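Local coordinates for ancillary protein 1 (Streptococcus pyogenes, PDB 2XI9) that probably serves, through an internal thioester bond required for efficient host cell interaction, as a pilus-presented adhesin, here as its C-terminal fragment, at residues Ala127-Glu132 with Leu165-Asp170; Val136-Asn141 with Glu238-Ala243; Gln140-Phe145 with His267-Met272; Val219-Tyr224 with Pro292-Asp297; Leu258-Leu263 with Ser275-Ala280. All coordinates share one frame; numbering follows the deposited sequence.

Contact 1 (Ala127-Glu132 with Leu165-Asp170); sequences AYNDFE and LKSPPD
Asn129 is tied to Pro169 by its backbone N-H and to Asp170 by its side-chain amide. The N-H gives a short, nearly straight hydrogen bond to Pro169 O (2.8 Å, 166° at the hydrogen). The same oxygen lies 3.2 Å from Tyr128 CA, a CA-H...O contact, so the Pro169 carbonyl serves two neighbouring residues of the strand. A single parallel bridge, Asn129 with Asp170, results. The tightly packed part lies on the proline side: Pro168 CB rests on Ala127 CB at 3.8 Å and covers the start of Tyr128, while Pro169 CD sits 3.6 Å from Ala127 O. Lacking N-H groups, the two prolines meet the strand with ring carbons and carbonyls. The looser side is that of Asp170, which is exposed. There Asn129 and Asp170 run side by side in the same direction, amide and carboxylate planes well turned from each other, and Asn129 ND2 reaches Asp170 OD1 at 3.1 Å along a bent path (138°). The Asn129 chain, with CG anti to the backbone N (chi1 -178°), puts the amide alongside that acid; ND2 also makes a weak bond to Ala143 O. The bridge adds the short edge strand 170-171 to strand 127-130 in the mixed sheet. Tyr128 turns its ring from the prolines toward Tyr147 of strand 146-149 and bonds Ser155 through its hydroxyl, whereas Ala127, Pro168 and Pro169 pack on Tyr189 of strand 189-193.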
# COMPACT_ATOMS: atom_id res chain seq x y z
N ALA A 127 -6.18 3.14 -10.55
CA ALA A 127 -5.42 4.30 -10.12
C ALA A 127 -4.86 4.93 -11.40
O ALA A 127 -4.78 4.28 -12.44
CB ALA A 127 -4.30 3.92 -9.16
N TYR A 128 -4.51 6.20 -11.33
CA TYR A 128 -4.09 6.95 -12.51
C TYR A 128 -3.16 8.08 -12.16
O TYR A 128 -3.10 8.52 -11.00
CB TYR A 128 -5.28 7.45 -13.34
CG TYR A 128 -6.21 8.41 -12.58
CD1 TYR A 128 -6.05 9.79 -12.69
CD2 TYR A 128 -7.25 7.93 -11.77
CE1 TYR A 128 -6.87 10.67 -11.99
CE2 TYR A 128 -8.09 8.81 -11.07
CZ TYR A 128 -7.89 10.18 -11.19
OH TYR A 128 -8.70 11.08 -10.53
N ASN A 129 -2.37 8.49 -13.16
CA ASN A 129 -1.54 9.69 -13.09
C ASN A 129 -2.19 10.72 -13.98
O ASN A 129 -2.44 10.50 -15.19
CB ASN A 129 -0.11 9.40 -13.55
CG ASN A 129 0.83 10.59 -13.45
OD1 ASN A 129 0.57 11.57 -12.75
ND2 ASN A 129 1.94 10.52 -14.17
N ASP A 130 -2.53 11.85 -13.38
CA ASP A 130 -3.35 12.83 -14.03
C ASP A 130 -2.49 13.70 -14.92
O ASP A 130 -1.78 14.59 -14.44
CB ASP A 130 -4.08 13.65 -12.97
CG ASP A 130 -5.03 14.70 -13.54
OD1 ASP A 130 -4.97 15.03 -14.74
OD2 ASP A 130 -5.84 15.23 -12.72
N PHE A 131 -2.56 13.42 -16.21
CA PHE A 131 -1.83 14.22 -17.18
C PHE A 131 -2.55 15.53 -17.50
O PHE A 131 -1.94 16.42 -18.08
CB PHE A 131 -1.55 13.41 -18.45
CG PHE A 131 -1.09 14.23 -19.62
CD1 PHE A 131 -2.01 14.80 -20.50
CD2 PHE A 131 0.27 14.48 -19.83
CE1 PHE A 131 -1.59 15.58 -21.54
CE2 PHE A 131 0.68 15.26 -20.90
CZ PHE A 131 -0.25 15.80 -21.74
N GLU A 132 -3.83 15.68 -17.16
CA GLU A 132 -4.54 16.94 -17.48
C GLU A 132 -4.09 18.05 -16.55
O GLU A 132 -4.09 19.21 -16.92
CB GLU A 132 -6.06 16.76 -17.38
CG GLU A 132 -6.84 17.81 -18.12
CD GLU A 132 -8.35 17.65 -17.93
OE1 GLU A 132 -8.80 17.81 -16.78
OE2 GLU A 132 -9.06 17.39 -18.93
N LEU A 165 9.69 2.14 -9.23
CA LEU A 165 8.71 1.36 -10.02
C LEU A 165 7.77 2.30 -10.80
O LEU A 165 7.83 3.52 -10.64
CB LEU A 165 7.91 0.43 -9.10
CG LEU A 165 8.79 -0.60 -8.36
CD1 LEU A 165 7.92 -1.52 -7.49
CD2 LEU A 165 9.67 -1.42 -9.31
N LYS A 166 6.92 1.74 -11.65
CA LYS A 166 6.16 2.56 -12.57
C LYS A 166 4.98 3.21 -11.87
O LYS A 166 4.27 2.58 -11.08
CB LYS A 166 5.67 1.73 -13.75
CG LYS A 166 6.77 1.33 -14.72
CD LYS A 166 6.19 0.43 -15.78
CE LYS A 166 6.80 0.58 -17.09
NZ LYS A 166 7.98 -0.32 -17.26
N SER A 167 4.80 4.50 -12.15
CA SER A 167 3.63 5.25 -11.67
C SER A 167 2.29 4.68 -12.25
O SER A 167 2.29 3.96 -13.24
CB SER A 167 3.81 6.72 -12.03
OG SER A 167 4.11 6.88 -13.40
N PRO A 168 1.16 4.99 -11.60
CA PRO A 168 -0.12 4.50 -12.11
C PRO A 168 -0.38 5.03 -13.51
O PRO A 168 0.15 6.06 -13.86
CB PRO A 168 -1.16 4.98 -11.05
CG PRO A 168 -0.47 5.75 -10.12
CD PRO A 168 1.01 5.62 -10.28
N PRO A 169 -1.14 4.29 -14.33
CA PRO A 169 -1.33 4.64 -15.71
C PRO A 169 -1.66 6.10 -15.95
O PRO A 169 -2.51 6.70 -15.26
CB PRO A 169 -2.47 3.73 -16.15
CG PRO A 169 -2.38 2.56 -15.23
CD PRO A 169 -1.82 3.03 -13.98
N ASP A 170 -0.98 6.67 -16.96
CA ASP A 170 -1.26 8.04 -17.33
C ASP A 170 -2.69 8.16 -17.85
O ASP A 170 -3.16 7.32 -18.64
CB ASP A 170 -0.30 8.53 -18.42
CG ASP A 170 1.13 8.69 -17.93
OD1 ASP A 170 1.38 8.78 -16.73
OD2 ASP A 170 2.03 8.71 -18.79

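Contact 2 (Val136-Asn141 with Glu238-Ala243); sequences VLTTQN and ETQLRA
Leu137 meets helix 238-253 with both its carbonyl and its side chain. The polar link is one hydrogen bond: Gln240 NE2 donates to Leu137 O at 2.9 Å, approaching almost in line with the C=O bond (161° at the oxygen) and tilted slightly from the plane of its own amide. Gln240 can reach it because its chain is extended beyond CG (chi2 170°), and its CG also passes 3.3 Å from Leu137 O, so the side chain lies along this carbonyl before its amide grips it. The apolar link is made by one branch of leucine: Leu137 CD1 presses on Ala243 CB at 3.4 Å, closer than usual van der Waals contact, one helical turn on from Thr239. Thr239 is split between two roles. Its methyl CG2 lies 3.4 Å from Val136 O, while OG1 bonds the Ser135 hydroxyl, in the same loop just before Val136. Around these contacts, Ala243 and Thr239 are further covered by Tyr142 and Phe145, and Gln240 touches Thr276 of helix 274-288. Within the loop a backbone bond from Leu137 N to Gln140 O ties the loop to itself. Side chains three and four positions apart on one helix face thus dock the connection between strands 127-130 and 146-149, a loop-on-helix packing that joins the sheet to helix 238-253, which falls in the thioester-domain family region.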
# COMPACT_ATOMS: atom_id res chain seq x y z
N VAL A 136 3.43 23.60 -11.65
CA VAL A 136 4.88 23.51 -11.46
C VAL A 136 5.20 23.18 -10.00
O VAL A 136 4.45 23.51 -9.04
CB VAL A 136 5.63 24.77 -11.91
CG1 VAL A 136 5.36 25.14 -13.37
CG2 VAL A 136 5.34 25.96 -10.97
N LEU A 137 6.31 22.47 -9.83
CA LEU A 137 6.89 22.26 -8.52
C LEU A 137 7.63 23.56 -8.22
O LEU A 137 7.20 24.31 -7.35
CB LEU A 137 7.79 21.01 -8.50
CG LEU A 137 8.58 20.78 -7.21
CD1 LEU A 137 7.66 20.79 -5.97
CD2 LEU A 137 9.34 19.47 -7.31
N THR A 138 8.70 23.87 -8.96
CA THR A 138 9.22 25.24 -8.97
C THR A 138 9.17 25.83 -10.37
O THR A 138 8.54 26.88 -10.59
CB THR A 138 10.64 25.32 -8.37
OG1 THR A 138 10.64 24.71 -7.07
CG2 THR A 138 11.11 26.78 -8.27
N THR A 139 9.87 25.21 -11.32
CA THR A 139 9.87 25.68 -12.71
C THR A 139 9.30 24.67 -13.71
O THR A 139 8.95 25.05 -14.80
CB THR A 139 11.29 26.02 -13.19
OG1 THR A 139 12.04 24.80 -13.23
CG2 THR A 139 11.98 27.02 -12.23
N GLN A 140 9.29 23.40 -13.36
CA GLN A 140 8.79 22.34 -14.22
C GLN A 140 7.48 21.74 -13.68
O GLN A 140 7.28 21.68 -12.48
CB GLN A 140 9.84 21.26 -14.37
CG GLN A 140 11.13 21.79 -15.03
CD GLN A 140 12.26 20.76 -15.12
OE1 GLN A 140 12.84 20.60 -16.19
NE2 GLN A 140 12.56 20.07 -14.03
N ASN A 141 6.62 21.27 -14.58
CA ASN A 141 5.43 20.50 -14.21
C ASN A 141 5.83 19.40 -13.23
O ASN A 141 6.80 18.70 -13.48
CB ASN A 141 4.76 19.91 -15.46
CG ASN A 141 3.46 19.21 -15.18
OD1 ASN A 141 2.79 19.48 -14.19
ND2 ASN A 141 3.07 18.29 -16.08
N GLU A 238 -0.13 24.17 -3.19
CA GLU A 238 -0.63 22.81 -3.00
C GLU A 238 0.32 21.80 -3.63
O GLU A 238 0.59 20.73 -3.08
CB GLU A 238 -2.03 22.66 -3.62
CG GLU A 238 -3.13 23.21 -2.71
CD GLU A 238 -4.55 22.97 -3.22
OE1 GLU A 238 -4.92 21.86 -3.61
OE2 GLU A 238 -5.33 23.93 -3.22
N THR A 239 0.81 22.13 -4.83
CA THR A 239 1.69 21.20 -5.53
C THR A 239 2.99 20.99 -4.75
O THR A 239 3.48 19.88 -4.69
CB THR A 239 1.94 21.64 -6.97
OG1 THR A 239 0.70 21.55 -7.70
CG2 THR A 239 2.98 20.76 -7.66
N GLN A 240 3.52 22.06 -4.17
CA GLN A 240 4.75 21.98 -3.39
C GLN A 240 4.54 21.09 -2.13
O GLN A 240 5.39 20.24 -1.82
CB GLN A 240 5.29 23.36 -3.05
CG GLN A 240 5.90 24.07 -4.29
CD GLN A 240 6.23 25.51 -4.10
OE1 GLN A 240 5.72 26.18 -3.19
NE2 GLN A 240 7.08 26.03 -5.00
N LEU A 241 3.42 21.26 -1.42
CA LEU A 241 3.17 20.38 -0.28
C LEU A 241 2.99 18.93 -0.74
O LEU A 241 3.49 18.00 -0.08
CB LEU A 241 2.01 20.85 0.61
CG LEU A 241 1.79 20.08 1.91
CD1 LEU A 241 2.98 20.26 2.84
CD2 LEU A 241 0.43 20.54 2.62
N ARG A 242 2.30 18.73 -1.86
CA ARG A 242 2.14 17.39 -2.43
C ARG A 242 3.52 16.74 -2.70
O ARG A 242 3.75 15.60 -2.35
CB ARG A 242 1.28 17.46 -3.69
CG ARG A 242 0.79 16.10 -4.20
CD ARG A 242 -0.29 16.29 -5.24
NE ARG A 242 -0.88 15.01 -5.64
CZ ARG A 242 -2.06 14.88 -6.22
NH1 ARG A 242 -2.82 15.94 -6.47
NH2 ARG A 242 -2.46 13.66 -6.55
N ALA A 243 4.41 17.47 -3.35
CA ALA A 243 5.74 16.98 -3.62
C ALA A 243 6.52 16.68 -2.35
O ALA A 243 7.17 15.64 -2.27
CB ALA A 243 6.49 17.94 -4.47

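Contact 3 (Gln140-Phe145 with His267-Met272)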
# COMPACT_ATOMS: atom_id res chain seq x y z
N GLN A 140 9.29 23.40 -13.36
CA GLN A 140 8.79 22.34 -14.22
C GLN A 140 7.48 21.74 -13.68
O GLN A 140 7.28 21.68 -12.48
CB GLN A 140 9.84 21.26 -14.37
CG GLN A 140 11.13 21.79 -15.03
CD GLN A 140 12.26 20.76 -15.12
OE1 GLN A 140 12.84 20.60 -16.19
NE2 GLN A 140 12.56 20.07 -14.03
N ASN A 141 6.62 21.27 -14.58
CA ASN A 141 5.43 20.50 -14.21
C ASN A 141 5.83 19.40 -13.23
O ASN A 141 6.80 18.70 -13.48
CB ASN A 141 4.76 19.91 -15.46
CG ASN A 141 3.46 19.21 -15.18
OD1 ASN A 141 2.79 19.48 -14.19
ND2 ASN A 141 3.07 18.29 -16.08
N TYR A 142 5.12 19.28 -12.11
CA TYR A 142 5.40 18.23 -11.13
C TYR A 142 5.15 16.88 -11.78
O TYR A 142 5.92 15.97 -11.61
CB TYR A 142 4.55 18.43 -9.84
CG TYR A 142 4.67 17.33 -8.78
CD1 TYR A 142 5.91 16.99 -8.23
CD2 TYR A 142 3.56 16.65 -8.33
CE1 TYR A 142 6.02 16.00 -7.28
CE2 TYR A 142 3.64 15.66 -7.35
CZ TYR A 142 4.88 15.36 -6.81
OH TYR A 142 4.98 14.35 -5.87
N ALA A 143 4.07 16.75 -12.54
CA ALA A 143 3.81 15.57 -13.35
C ALA A 143 3.71 14.23 -12.55
O ALA A 143 3.88 13.15 -13.13
CB ALA A 143 4.88 15.48 -14.48
N LYS A 144 3.41 14.31 -11.26
CA LYS A 144 3.26 13.14 -10.39
C LYS A 144 1.98 13.25 -9.55
O LYS A 144 1.95 12.88 -8.38
CB LYS A 144 4.50 12.92 -9.52
CG LYS A 144 5.85 12.79 -10.28
CD LYS A 144 6.96 12.55 -9.30
CE LYS A 144 8.32 12.69 -9.96
NZ LYS A 144 8.48 14.03 -10.67
N PHE A 145 0.90 13.67 -10.20
CA PHE A 145 -0.39 13.86 -9.54
C PHE A 145 -1.11 12.53 -9.59
O PHE A 145 -1.86 12.22 -10.53
CB PHE A 145 -1.15 14.96 -10.28
CG PHE A 145 -0.45 16.29 -10.31
CD1 PHE A 145 -0.39 17.09 -9.19
CD2 PHE A 145 0.15 16.73 -11.47
CE1 PHE A 145 0.27 18.34 -9.26
CE2 PHE A 145 0.81 17.93 -11.53
CZ PHE A 145 0.86 18.74 -10.45
N HIS A 267 14.40 11.45 -9.45
CA HIS A 267 12.97 11.46 -9.84
C HIS A 267 12.30 12.83 -9.94
O HIS A 267 11.17 13.03 -9.51
CB HIS A 267 12.15 10.57 -8.91
CG HIS A 267 12.73 9.21 -8.75
ND1 HIS A 267 12.62 8.23 -9.71
CD2 HIS A 267 13.48 8.67 -7.76
CE1 HIS A 267 13.26 7.15 -9.31
NE2 HIS A 267 13.78 7.38 -8.12
N GLY A 268 12.99 13.78 -10.54
CA GLY A 268 12.41 15.10 -10.74
C GLY A 268 12.53 16.05 -9.57
O GLY A 268 12.27 17.24 -9.73
N PHE A 269 13.00 15.57 -8.41
CA PHE A 269 13.08 16.39 -7.21
C PHE A 269 14.17 17.44 -7.26
O PHE A 269 14.24 18.33 -6.41
CB PHE A 269 13.14 15.49 -5.96
CG PHE A 269 11.82 14.85 -5.67
CD1 PHE A 269 10.80 15.60 -5.11
CD2 PHE A 269 11.55 13.51 -6.02
CE1 PHE A 269 9.53 15.09 -4.89
CE2 PHE A 269 10.28 12.97 -5.78
CZ PHE A 269 9.27 13.77 -5.22
N GLY A 270 15.03 17.35 -8.26
CA GLY A 270 15.90 18.46 -8.60
C GLY A 270 15.19 19.80 -8.74
O GLY A 270 15.79 20.83 -8.47
N ASP A 271 13.92 19.80 -9.15
CA ASP A 271 13.14 21.05 -9.29
C ASP A 271 12.52 21.54 -7.96
O ASP A 271 11.81 22.55 -7.94
CB ASP A 271 11.99 20.84 -10.28
CG ASP A 271 11.33 22.14 -10.72
OD1 ASP A 271 12.02 23.13 -10.96
OD2 ASP A 271 10.09 22.19 -10.85
N MSE A 272 12.75 20.83 -6.86
CA MSE A 272 12.24 21.27 -5.55
C MSE A 272 13.09 22.40 -4.99
O MSE A 272 14.32 22.27 -4.87
CB MSE A 272 12.21 20.07 -4.57
CG MSE A 272 11.63 20.35 -3.23
SE MSE A 272 11.39 18.82 -2.12
CE MSE A 272 9.65 18.19 -2.73
O HOH W 1 9.05 19.32 -11.54
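This is a partly buried loop-to-loop contact, in which the connection between strands 127-130 and 146-149 meets the turn leading into helix 274-288, and Asp271 is its polar anchor. Asp271 OD2 accepts the backbone N-H of Gln140 at 2.9 Å in a nearly straight bond (164°), met from above the carboxylate plane. With CG anti to its own backbone N (chi1 -167°), Asp271 reaches across to that strand-linking loop. Its other oxygen, OD1, bonds Thr139 OG1, and its backbone O takes Thr138 OG1, so one residue binds three successive residues of the loop. Water 1 extends the grip, lying 3.1 Å from Asp271 OD2 and 3.0 Å from Asn141 O. The Gln140 side chain passes Asp271 at a slant, its NE2 3.9 Å from Asp271 CB and its amide plane 67° from the carboxylate. Residues 267-272 belong to the thioester-domain region, and 269-271 form a short 3-10 turn with a backbone bond from Met272 N to Phe269 O. On the apolar side Tyr142 CE1 approaches Phe269 CE1 at 4.3 Å; the phenylalanine atom comes in at the edge of the Tyr142 ring, near its plane. One face of the Tyr142 ring is covered toward its rim by Lys144 CB. The lysine, bent at its last torsion, makes a weak bond from NZ to Tyr142 O, and NZ stands 5.6 Å from the centroid of the Phe269 ring, at most a weak cation-pi attraction. Tyr142 also touches Thr239 and Gln246 of helix 238-253.

Contact 4 (Val219-Tyr224 with Pro292-Asp297); sequences VIEKGY and PPQLTD
Glu221 lays its carboxylate against the CB and CG of Gln294, with Glu221 OE2 3.3 Å from Gln294 CG and Glu221 CD 3.5 Å from Gln294 CB. The two side chains are not stacked flat: carboxylate and amide planes stand 73° apart, and Gln294 bends at chi2 (-57°) so that its amide end turns off from the glutamate. What fixes the carboxylate is the loop backbone. Gln294 N donates to Glu221 OE1 at 2.9 Å in a nearly straight bond (167°), entering from above the carboxylate plane. The same oxygen also takes a short bond from water 2 (2.6 Å), and that water receives a weak bond from Leu295 N. OE2 has a weak bond with Tyr286 OH, a residue of helix 274-288 that also touches Gln294. Beside this polar group Leu295 points its CD2 at Glu221, 4.0 Å from both CA and CB, and lies a little farther, 4.4 Å, from Ile220 CG2. Glu221 thus spans from the last turn of helix 209-222, where Pro293 and Leu295 also touch Lys217, to the loop that follows helix 274-288 and precedes strand 299-303. This is a surface contact where the carboxylate accepts two good donors on one oxygen and a weaker one on the other, a pattern consistent with an ionised glutamate, probably steadied by the backbone N-H and the water, with a weak contribution from Tyr286.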
# COMPACT_ATOMS: atom_id res chain seq x y z
N VAL A 219 3.46 11.19 8.12
CA VAL A 219 3.72 11.95 6.91
C VAL A 219 2.38 12.31 6.24
O VAL A 219 2.14 13.48 5.94
CB VAL A 219 4.64 11.18 5.92
CG1 VAL A 219 4.74 11.86 4.55
CG2 VAL A 219 6.08 11.01 6.49
N ILE A 220 1.54 11.31 6.03
CA ILE A 220 0.23 11.55 5.41
C ILE A 220 -0.61 12.59 6.20
O ILE A 220 -1.16 13.51 5.62
CB ILE A 220 -0.57 10.28 5.22
CG1 ILE A 220 0.13 9.32 4.28
CG2 ILE A 220 -2.01 10.64 4.68
CD1 ILE A 220 0.36 9.82 2.87
N GLU A 221 -0.64 12.44 7.52
CA GLU A 221 -1.38 13.29 8.43
C GLU A 221 -1.03 14.75 8.31
O GLU A 221 -1.91 15.63 8.40
CB GLU A 221 -1.11 12.82 9.90
CG GLU A 221 -1.58 13.71 10.95
CD GLU A 221 -0.92 13.52 12.31
OE1 GLU A 221 -0.57 12.37 12.68
OE2 GLU A 221 -0.82 14.57 13.01
N LYS A 222 0.26 15.05 8.21
CA LYS A 222 0.69 16.47 8.20
C LYS A 222 0.90 16.95 6.79
O LYS A 222 1.06 18.13 6.57
CB LYS A 222 1.98 16.73 9.02
CG LYS A 222 1.78 16.96 10.47
CD LYS A 222 1.00 18.20 10.78
CE LYS A 222 1.32 18.76 12.17
NZ LYS A 222 0.81 20.18 12.23
N GLY A 223 0.85 16.04 5.84
CA GLY A 223 1.03 16.34 4.45
C GLY A 223 -0.19 16.71 3.64
O GLY A 223 -1.25 17.08 4.17
N TYR A 224 -0.03 16.62 2.32
CA TYR A 224 -1.11 17.01 1.43
C TYR A 224 -2.10 15.86 1.28
O TYR A 224 -1.75 14.78 0.78
CB TYR A 224 -0.57 17.40 0.08
CG TYR A 224 -1.58 17.90 -0.87
CD1 TYR A 224 -2.07 19.21 -0.78
CD2 TYR A 224 -2.05 17.10 -1.89
CE1 TYR A 224 -2.98 19.67 -1.68
CE2 TYR A 224 -2.97 17.56 -2.78
CZ TYR A 224 -3.44 18.84 -2.67
OH TYR A 224 -4.34 19.33 -3.59
N PRO A 292 2.21 9.41 18.82
CA PRO A 292 1.47 8.49 18.02
C PRO A 292 0.80 9.20 16.86
O PRO A 292 0.51 10.38 16.97
CB PRO A 292 0.43 7.90 19.00
CG PRO A 292 0.27 8.86 20.07
CD PRO A 292 1.66 9.52 20.18
N PRO A 293 0.51 8.47 15.78
CA PRO A 293 -0.19 9.04 14.67
C PRO A 293 -1.54 9.56 15.14
O PRO A 293 -2.16 8.95 16.02
CB PRO A 293 -0.35 7.85 13.71
CG PRO A 293 0.75 6.94 14.08
CD PRO A 293 0.90 7.07 15.53
N GLN A 294 -1.98 10.66 14.57
CA GLN A 294 -3.30 11.19 14.90
C GLN A 294 -4.43 10.53 14.09
O GLN A 294 -5.57 10.50 14.51
CB GLN A 294 -3.32 12.70 14.72
CG GLN A 294 -2.45 13.45 15.70
CD GLN A 294 -2.84 13.16 17.13
OE1 GLN A 294 -2.03 12.67 17.93
NE2 GLN A 294 -4.08 13.42 17.45
N LEU A 295 -4.11 9.89 13.01
CA LEU A 295 -5.18 9.25 12.25
C LEU A 295 -5.15 7.75 12.55
O LEU A 295 -4.28 7.28 13.27
CB LEU A 295 -5.11 9.59 10.79
CG LEU A 295 -3.81 9.39 10.08
CD1 LEU A 295 -3.60 7.88 9.96
CD2 LEU A 295 -3.77 10.13 8.67
N THR A 296 -6.12 7.04 12.05
CA THR A 296 -6.32 5.68 12.49
C THR A 296 -5.88 4.71 11.41
O THR A 296 -4.88 4.04 11.56
CB THR A 296 -7.82 5.50 12.91
OG1 THR A 296 -8.11 6.44 13.95
CG2 THR A 296 -8.12 4.08 13.44
N ASP A 297 -6.60 4.66 10.29
CA ASP A 297 -6.29 3.74 9.21
C ASP A 297 -6.38 4.52 7.88
O ASP A 297 -7.11 5.52 7.82
CB ASP A 297 -7.27 2.55 9.22
CG ASP A 297 -6.88 1.45 10.19
OD1 ASP A 297 -5.79 0.83 10.00
OD2 ASP A 297 -7.66 1.18 11.12
O HOH W 2 -1.01 10.04 11.64

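Contact 5 (Leu258-Leu263 with Ser275-Ala280); sequences LDKDKL and STLAVA
Leu277 of helix 274-288 splits its two methyls between different neighbours. Its CG lies anti to the backbone N (chi1 179°), which aims the branched end out from the helix at the segment 258-263. CD1 meets Leu263 CD1 tip to tip at 3.5 Å and also touches Leu258 CB at 4.0 Å. CD2 instead approaches the backbone, 3.9 Å from Lys260 N. Leu258 keeps CG beside its own N (chi1 -52°), and the extended chi2 brings its CD1 to within 4.2 Å of Ala280 O, one turn beyond Leu277. Leu263 likewise keeps CG beside its N, its extended second torsion sending CD1 to Leu277. These three leucines give an interface with no hydrogen bond across it. The segment's own shape is set by an N-cap: Asp259 sits just before the short, weakly bonded helix 260-263 and its OD2, using the anti lone pair, accepts Lys262 N at 2.9 Å (146°). Both helices belong to the thioester-domain region, and here the short one lies beside the first turns of the long one, with residues 267-272 in the connection between them. Lys260 runs past Leu277, its aliphatic CD 4.4 Å from Leu277 CD2, and ends in a salt bridge to Asp274 at the start of the long helix. Leu258 and Leu277 both touch Leu247 of helix 238-253.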
# COMPACT_ATOMS: atom_id res chain seq x y z
N LEU A 258 17.25 13.87 2.00
CA LEU A 258 16.71 15.21 1.88
C LEU A 258 17.86 16.18 1.77
O LEU A 258 18.08 17.04 2.64
CB LEU A 258 15.82 15.52 3.10
CG LEU A 258 14.76 14.47 3.37
CD1 LEU A 258 13.88 14.90 4.54
CD2 LEU A 258 13.93 14.23 2.14
N ASP A 259 18.62 16.01 0.69
CA ASP A 259 19.81 16.78 0.44
C ASP A 259 19.76 17.29 -0.99
O ASP A 259 19.66 16.51 -1.92
CB ASP A 259 21.04 15.91 0.66
CG ASP A 259 22.34 16.61 0.33
OD1 ASP A 259 22.98 17.10 1.28
OD2 ASP A 259 22.72 16.67 -0.86
N LYS A 260 19.82 18.60 -1.15
CA LYS A 260 19.69 19.26 -2.44
C LYS A 260 20.63 18.63 -3.46
O LYS A 260 20.24 18.34 -4.58
CB LYS A 260 20.01 20.73 -2.27
CG LYS A 260 19.55 21.61 -3.39
CD LYS A 260 18.08 21.99 -3.20
CE LYS A 260 17.65 23.12 -4.16
NZ LYS A 260 18.60 24.29 -4.21
N ASP A 261 21.88 18.40 -3.08
CA ASP A 261 22.81 17.84 -4.06
C ASP A 261 22.47 16.39 -4.42
O ASP A 261 22.63 15.98 -5.58
CB ASP A 261 24.26 18.01 -3.59
CG ASP A 261 24.71 19.45 -3.64
OD1 ASP A 261 24.30 20.17 -4.58
OD2 ASP A 261 25.48 19.87 -2.74
N LYS A 262 21.96 15.62 -3.47
CA LYS A 262 21.58 14.24 -3.76
C LYS A 262 20.29 14.15 -4.59
O LYS A 262 20.10 13.18 -5.31
CB LYS A 262 21.44 13.44 -2.45
CG LYS A 262 22.77 13.35 -1.66
CD LYS A 262 22.89 12.06 -0.84
CE LYS A 262 24.05 12.13 0.18
NZ LYS A 262 23.61 12.35 1.63
N LEU A 263 19.42 15.15 -4.46
CA LEU A 263 18.11 15.17 -5.14
C LEU A 263 18.18 15.65 -6.60
O LEU A 263 17.22 15.48 -7.33
CB LEU A 263 17.12 16.08 -4.34
CG LEU A 263 16.73 15.53 -2.97
CD1 LEU A 263 15.96 16.55 -2.12
CD2 LEU A 263 15.91 14.27 -3.15
N SER A 275 12.76 26.18 0.30
CA SER A 275 11.54 26.23 1.16
C SER A 275 10.76 24.93 1.18
O SER A 275 10.31 24.51 2.23
CB SER A 275 10.58 27.36 0.73
OG SER A 275 11.23 28.60 0.79
N THR A 276 10.56 24.31 0.01
CA THR A 276 9.80 23.08 -0.11
C THR A 276 10.51 21.85 0.46
O THR A 276 9.90 21.02 1.18
CB THR A 276 9.32 22.85 -1.58
OG1 THR A 276 8.57 24.01 -2.03
CG2 THR A 276 8.49 21.65 -1.69
N LEU A 277 11.82 21.76 0.23
CA LEU A 277 12.60 20.71 0.85
C LEU A 277 12.61 20.89 2.40
O LEU A 277 12.61 19.92 3.16
CB LEU A 277 14.02 20.70 0.24
CG LEU A 277 14.96 19.66 0.83
CD1 LEU A 277 14.43 18.25 0.58
CD2 LEU A 277 16.39 19.86 0.26
N ALA A 278 12.59 22.12 2.89
CA ALA A 278 12.57 22.33 4.36
C ALA A 278 11.26 21.75 4.93
O ALA A 278 11.24 21.15 6.00
CB ALA A 278 12.74 23.79 4.72
N VAL A 279 10.15 21.92 4.21
CA VAL A 279 8.88 21.33 4.64
C VAL A 279 8.90 19.80 4.55
O VAL A 279 8.38 19.09 5.45
CB VAL A 279 7.69 21.94 3.89
CG1 VAL A 279 6.40 21.10 4.11
CG2 VAL A 279 7.51 23.39 4.32
N ALA A 280 9.55 19.24 3.53
CA ALA A 280 9.71 17.80 3.47
C ALA A 280 10.43 17.34 4.74
O ALA A 280 10.06 16.34 5.34
CB ALA A 280 10.48 17.38 2.23

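Contacts 1 and 2 are the buried ones, contacts 3 and 5 are partly buried, and contact 4 lies on the surface. Contacts 2 and 3 start from the same loop and touch, their centres about 6 Å apart, Asp271 of contact 3 also bonding Thr138 and Thr139 of contact 2. Contact 1 joins contact 3 through a probable Asp130-Phe145 backbone bond, so the sheet is continuous with the loop docking. Helix 238-253 connects contact 2 with contact 5, through Gln240 and Thr276, and with contact 4, through Glu238 and Tyr224. Chemistry follows place: backbone bridging in the sheet, mixed polar and apolar loop packing, leucine-led apolar packing between helices, and a hydrated carboxylate outside.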